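Local coordinates for clavulanic acid biosynthesis oligopeptide binding protein 2 (PDB 2WOP) that probably binds peptides or related solutes as the extracellular component of a transporter linked to clavulanic acid biosynthesis, and holds a free arginine here, at residues H305-Q310 against L448-W453; V56-R61 against Y551-M556. All blocks are in the same frame, centred on the assembly; numbering follows the deposited sequence.

Overall arrangement
The two contacts lie on opposite sides of the chain's centre, their own centres 30 Å apart and their nearest atoms about 10 Å apart, and the bound arginine spans the space between them. Interaction 1 is a strand pair whose last residue, Trp453, meets the backbone end of the ligand, Trp453 CZ3 lying 3.1 Å from its N. Interaction 2 joins a helix to a loop near the C-terminus, and at the guanidinium end the ligand NH2 sits over the centre of one face of the Trp57 ring, 3.3 Å from Trp57 CE2. Along the chain, interaction 1 is nested within the loop closed by interaction 2. Tyr52, Gly454 and Asp456 supply further hydrogen bonds to the arginine.

Interaction 1: H305-Q310 against L448-W453; sequences HFVAMQ and LLVTDW. With ARG (arginine), chain B.
Thr451 O takes two donors from the opposite strand: the backbone N of Phe306 at 3.0 Å, in an almost straight bond (176°), and, weakly, the ring nitrogen His305 ND1. A chi1 of -170° turns the His305 imidazole toward the neighbouring strand, where CE1 also meets Val450 CG1 at 3.5 Å. The strands run antiparallel, and Phe306-Thr451 and Ala308-Leu449 are the hydrogen-bonded pairs. On the face carrying these four residues, the methyl Thr451 CG2 sits over the Phe306 ring in a CH-pi contact, 3.8 Å from its centroid and displaced toward the rim near CZ. Trp453 CB touches the same ring at its edge, 3.8 Å from Phe306 CE2. Gln310, its chain bent at chi2 (55°), folds back so that NE2 donates to Ala308 O at 3.1 Å, from above the carbonyl plane; Leu449 N reaches that oxygen in the plane, so two donors grip it. The same NE2 also bonds to Leu446 O. On the other face, Met309 CG lies beside Leu448 CD2. Trp453, whose NE1 bonds to Phe463 O, carries the strand end to the bound arginine. Helix 401-414 packs on His305 and Val450, helix 319-327 on Met309 and Leu448; strand 523-534 pairs with 303-309 and strand 391-397 runs parallel beside 448-453, so both strands are internal to a mixed sheet.

Interaction 2: V56-R61 against Y551-M556; sequences VWLLQR and YDIQAM. With ARG (arginine), chain B.
Leu58 and Arg61, one turn apart on helix 54-63, face an inverse gamma turn centred on Asp552 and the 3-10 segment 553-555 that follows it. The charged part is a side-on, two-nitrogen salt bridge: Arg61 NE donates to Asp552 OD1 at 2.9 Å and NH2 to OD2 at 3.0 Å. Both oxygens lie near the guanidinium plane, although the carboxylate is turned 41° from it. A bend at chi3 (60°) brings the guanidinium edge round to the acid, while NH1 bonds to Tyr70 O. Among the remaining side-chain hydrogen bonds, Gln554 NE2 reaches Asp552 OD2 at 2.9 Å from the face opposite Arg61 NH2. An alanine here in place of Asp552 would probably leave the buried guanidinium of Arg61 without its countercharge and Gln554 NE2 less firmly held. In the apolar part the Leu58 and Ile553 side chains cross at about a right angle, with Leu58 CD2 3.8 Å from Ile553 CG1; Ile553 also packs on Leu35 and Leu37 of strand 34-39. Water completes the join: one molecule donates to Leu58 O and to Asp552 OD1, both at 2.8 Å, and accepts from Gln554 N at 2.9 Å.

Interaction 1: H305-Q310 against L448-W453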
# COMPACT_ATOMS: atom_id res chain seq x y z
N HIS A 305 -3.41 8.70 7.93
CA HIS A 305 -4.72 9.32 7.92
C HIS A 305 -4.47 10.82 7.94
O HIS A 305 -3.75 11.31 8.81
CB HIS A 305 -5.52 8.92 9.16
CG HIS A 305 -6.96 9.32 9.09
ND1 HIS A 305 -7.71 9.24 7.94
CD2 HIS A 305 -7.81 9.74 10.06
CE1 HIS A 305 -8.95 9.62 8.19
NE2 HIS A 305 -9.04 9.92 9.47
N PHE A 306 -5.12 11.54 7.03
CA PHE A 306 -4.86 12.97 6.93
C PHE A 306 -6.02 13.78 6.39
O PHE A 306 -6.98 13.23 5.87
CB PHE A 306 -3.57 13.22 6.11
CG PHE A 306 -3.66 12.85 4.65
CD1 PHE A 306 -3.98 13.82 3.68
CD2 PHE A 306 -3.39 11.54 4.24
CE1 PHE A 306 -4.03 13.47 2.31
CE2 PHE A 306 -3.45 11.20 2.88
CZ PHE A 306 -3.77 12.15 1.92
N VAL A 307 -5.92 15.10 6.52
CA VAL A 307 -6.92 15.99 5.94
C VAL A 307 -6.18 16.82 4.89
O VAL A 307 -5.12 17.38 5.18
CB VAL A 307 -7.56 16.91 6.99
CG1 VAL A 307 -8.44 17.97 6.33
CG2 VAL A 307 -8.40 16.09 8.00
N ALA A 308 -6.74 16.88 3.68
CA ALA A 308 -6.14 17.66 2.59
C ALA A 308 -6.92 18.94 2.41
O ALA A 308 -8.15 18.94 2.49
CB ALA A 308 -6.14 16.86 1.30
N MET A 309 -6.20 20.03 2.14
CA MET A 309 -6.83 21.32 1.88
C MET A 309 -6.48 21.77 0.46
O MET A 309 -5.33 21.63 0.02
CB MET A 309 -6.40 22.35 2.90
CG MET A 309 -7.19 22.25 4.23
SD MET A 309 -6.56 23.41 5.45
CE MET A 309 -5.16 22.47 6.11
N GLN A 310 -7.47 22.31 -0.25
CA GLN A 310 -7.43 22.46 -1.70
C GLN A 310 -7.35 23.94 -2.07
O GLN A 310 -8.36 24.63 -1.97
CB GLN A 310 -8.71 21.87 -2.32
CG GLN A 310 -8.73 20.34 -2.45
CD GLN A 310 -8.46 19.64 -1.13
OE1 GLN A 310 -7.36 19.14 -0.91
NE2 GLN A 310 -9.46 19.63 -0.23
N LEU A 448 -11.82 21.07 2.23
CA LEU A 448 -11.13 20.05 3.03
C LEU A 448 -11.62 18.66 2.65
O LEU A 448 -12.80 18.49 2.32
CB LEU A 448 -11.33 20.25 4.53
CG LEU A 448 -11.13 21.66 5.09
CD1 LEU A 448 -12.50 22.31 5.32
CD2 LEU A 448 -10.34 21.64 6.38
N LEU A 449 -10.74 17.67 2.73
CA LEU A 449 -11.06 16.28 2.38
C LEU A 449 -10.42 15.36 3.40
O LEU A 449 -9.23 15.50 3.71
CB LEU A 449 -10.54 15.93 0.98
CG LEU A 449 -11.21 16.59 -0.24
CD1 LEU A 449 -10.38 16.37 -1.51
CD2 LEU A 449 -12.63 16.03 -0.43
N VAL A 450 -11.21 14.42 3.92
CA VAL A 450 -10.68 13.43 4.84
C VAL A 450 -10.31 12.20 4.04
O VAL A 450 -11.11 11.71 3.23
CB VAL A 450 -11.70 13.06 5.93
CG1 VAL A 450 -11.16 11.94 6.85
CG2 VAL A 450 -12.05 14.28 6.77
N THR A 451 -9.09 11.68 4.23
CA THR A 451 -8.74 10.46 3.53
C THR A 451 -7.63 9.70 4.25
O THR A 451 -7.12 10.15 5.29
CB THR A 451 -8.40 10.73 2.03
OG1 THR A 451 -8.42 9.50 1.28
CG2 THR A 451 -7.01 11.38 1.90
N ASP A 452 -7.28 8.55 3.71
CA ASP A 452 -6.10 7.83 4.17
C ASP A 452 -5.34 7.30 2.96
O ASP A 452 -5.87 7.30 1.86
CB ASP A 452 -6.44 6.74 5.19
CG ASP A 452 -7.39 5.68 4.65
OD1 ASP A 452 -7.82 5.74 3.48
OD2 ASP A 452 -7.74 4.78 5.45
N TRP A 453 -4.10 6.88 3.17
CA TRP A 453 -3.21 6.52 2.07
C TRP A 453 -2.15 5.55 2.55
O TRP A 453 -1.61 5.73 3.63
CB TRP A 453 -2.51 7.79 1.58
CG TRP A 453 -1.29 7.57 0.76
CD1 TRP A 453 0.01 7.76 1.16
CD2 TRP A 453 -1.24 7.16 -0.61
NE1 TRP A 453 0.87 7.48 0.12
CE2 TRP A 453 0.14 7.10 -0.97
CE3 TRP A 453 -2.20 6.80 -1.56
CZ2 TRP A 453 0.56 6.71 -2.25
CZ3 TRP A 453 -1.79 6.44 -2.84
CH2 TRP A 453 -0.41 6.39 -3.17
N ARG B . -2.04 3.39 -2.55
CA ARG B . -3.42 2.86 -2.67
C ARG B . -4.33 3.45 -1.60
O ARG B . -3.89 4.03 -0.59
CB ARG B . -3.41 1.34 -2.58
CG ARG B . -2.79 0.84 -1.27
CD ARG B . -3.12 -0.61 -1.03
NE ARG B . -2.62 -1.50 -2.09
CZ ARG B . -1.33 -1.79 -2.29
NH1 ARG B . -0.38 -1.25 -1.52
NH2 ARG B . -0.99 -2.62 -3.26
OXT ARG B . -5.54 3.30 -1.72

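Interaction 2: V56-R61 against Y551-M556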
# COMPACT_ATOMS: atom_id res chain seq x y z
N VAL A 56 -4.14 -9.21 -1.76
CA VAL A 56 -4.00 -10.05 -2.95
C VAL A 56 -2.54 -10.00 -3.41
O VAL A 56 -2.02 -11.00 -3.92
CB VAL A 56 -4.98 -9.65 -4.06
CG1 VAL A 56 -4.77 -10.52 -5.32
CG2 VAL A 56 -6.42 -9.84 -3.56
N TRP A 57 -1.86 -8.87 -3.22
CA TRP A 57 -0.41 -8.84 -3.51
C TRP A 57 0.33 -9.82 -2.60
O TRP A 57 1.26 -10.50 -3.02
CB TRP A 57 0.16 -7.45 -3.30
CG TRP A 57 -0.26 -6.51 -4.36
CD1 TRP A 57 -1.37 -6.60 -5.17
CD2 TRP A 57 0.42 -5.33 -4.74
NE1 TRP A 57 -1.41 -5.52 -6.03
CE2 TRP A 57 -0.32 -4.72 -5.78
CE3 TRP A 57 1.60 -4.71 -4.29
CZ2 TRP A 57 0.08 -3.51 -6.40
CZ3 TRP A 57 1.99 -3.51 -4.89
CH2 TRP A 57 1.23 -2.93 -5.94
N LEU A 58 -0.13 -9.90 -1.35
CA LEU A 58 0.41 -10.87 -0.41
C LEU A 58 0.17 -12.30 -0.89
O LEU A 58 1.06 -13.15 -0.84
CB LEU A 58 -0.26 -10.62 0.94
CG LEU A 58 0.35 -10.98 2.27
CD1 LEU A 58 1.68 -10.26 2.47
CD2 LEU A 58 -0.72 -10.60 3.33
N LEU A 59 -1.05 -12.56 -1.38
CA LEU A 59 -1.42 -13.86 -1.92
C LEU A 59 -0.59 -14.18 -3.16
O LEU A 59 -0.23 -15.33 -3.39
CB LEU A 59 -2.90 -13.84 -2.27
CG LEU A 59 -3.56 -15.11 -2.74
CD1 LEU A 59 -3.49 -16.17 -1.64
CD2 LEU A 59 -5.02 -14.76 -3.07
N GLN A 60 -0.29 -13.17 -3.96
CA GLN A 60 0.57 -13.35 -5.14
C GLN A 60 1.96 -13.87 -4.81
O GLN A 60 2.63 -14.45 -5.69
CB GLN A 60 0.66 -12.04 -5.96
CG GLN A 60 -0.56 -11.84 -6.89
CD GLN A 60 -0.62 -12.86 -8.02
OE1 GLN A 60 0.37 -13.51 -8.34
NE2 GLN A 60 -1.80 -13.02 -8.63
N ARG A 61 2.42 -13.68 -3.57
CA ARG A 61 3.74 -14.24 -3.20
C ARG A 61 3.72 -15.77 -3.20
O ARG A 61 4.75 -16.40 -3.29
CB ARG A 61 4.27 -13.68 -1.88
CG ARG A 61 4.71 -12.23 -2.01
CD ARG A 61 4.84 -11.50 -0.67
NE ARG A 61 5.82 -12.06 0.27
CZ ARG A 61 7.14 -11.89 0.17
NH1 ARG A 61 7.67 -11.24 -0.88
NH2 ARG A 61 7.93 -12.38 1.12
N TYR A 551 0.55 -9.98 7.86
CA TYR A 551 1.36 -11.18 7.97
C TYR A 551 1.81 -11.68 6.60
O TYR A 551 1.04 -11.62 5.64
CB TYR A 551 0.56 -12.32 8.63
CG TYR A 551 0.19 -12.13 10.09
CD1 TYR A 551 -1.06 -12.55 10.57
CD2 TYR A 551 1.09 -11.55 11.00
CE1 TYR A 551 -1.41 -12.42 11.93
CE2 TYR A 551 0.76 -11.42 12.36
CZ TYR A 551 -0.50 -11.84 12.82
OH TYR A 551 -0.85 -11.71 14.16
N ASP A 552 3.04 -12.18 6.51
CA ASP A 552 3.52 -12.78 5.26
C ASP A 552 2.98 -14.22 5.15
O ASP A 552 3.60 -15.19 5.60
CB ASP A 552 5.05 -12.71 5.18
CG ASP A 552 5.57 -13.00 3.80
OD1 ASP A 552 4.79 -12.89 2.81
OD2 ASP A 552 6.76 -13.35 3.70
N ILE A 553 1.80 -14.33 4.55
CA ILE A 553 1.09 -15.60 4.42
C ILE A 553 1.97 -16.71 3.83
O ILE A 553 1.96 -17.85 4.30
CB ILE A 553 -0.17 -15.43 3.52
CG1 ILE A 553 -1.09 -14.32 4.06
CG2 ILE A 553 -0.92 -16.78 3.34
CD1 ILE A 553 -1.60 -14.53 5.51
N GLN A 554 2.74 -16.37 2.80
CA GLN A 554 3.54 -17.37 2.10
C GLN A 554 4.58 -18.07 3.00
O GLN A 554 5.01 -19.17 2.70
CB GLN A 554 4.22 -16.74 0.87
CG GLN A 554 5.34 -15.75 1.20
CD GLN A 554 6.69 -16.42 1.47
OE1 GLN A 554 6.96 -17.51 0.97
NE2 GLN A 554 7.56 -15.74 2.22
N ALA A 555 4.98 -17.41 4.09
CA ALA A 555 5.99 -17.98 4.99
C ALA A 555 5.40 -18.99 5.97
O ALA A 555 6.14 -19.73 6.63
CB ALA A 555 6.73 -16.87 5.76
N MET A 556 4.08 -19.03 6.06
CA MET A 556 3.43 -19.78 7.14
C MET A 556 3.40 -21.27 6.89
O MET A 556 3.29 -21.74 5.74
CB MET A 556 2.00 -19.31 7.35
CG MET A 556 1.91 -17.89 7.85
SD MET A 556 0.21 -17.31 7.86
CE MET A 556 0.48 -15.73 8.69
N ARG B . -2.04 3.39 -2.55
CA ARG B . -3.42 2.86 -2.67
C ARG B . -4.33 3.45 -1.60
O ARG B . -3.89 4.03 -0.59
CB ARG B . -3.41 1.34 -2.58
CG ARG B . -2.79 0.84 -1.27
CD ARG B . -3.12 -0.61 -1.03
NE ARG B . -2.62 -1.50 -2.09
CZ ARG B . -1.33 -1.79 -2.29
NH1 ARG B . -0.38 -1.25 -1.52
NH2 ARG B . -0.99 -2.62 -3.26
OXT ARG B . -5.54 3.30 -1.72
O HOH W 1 2.46 -13.79 1.45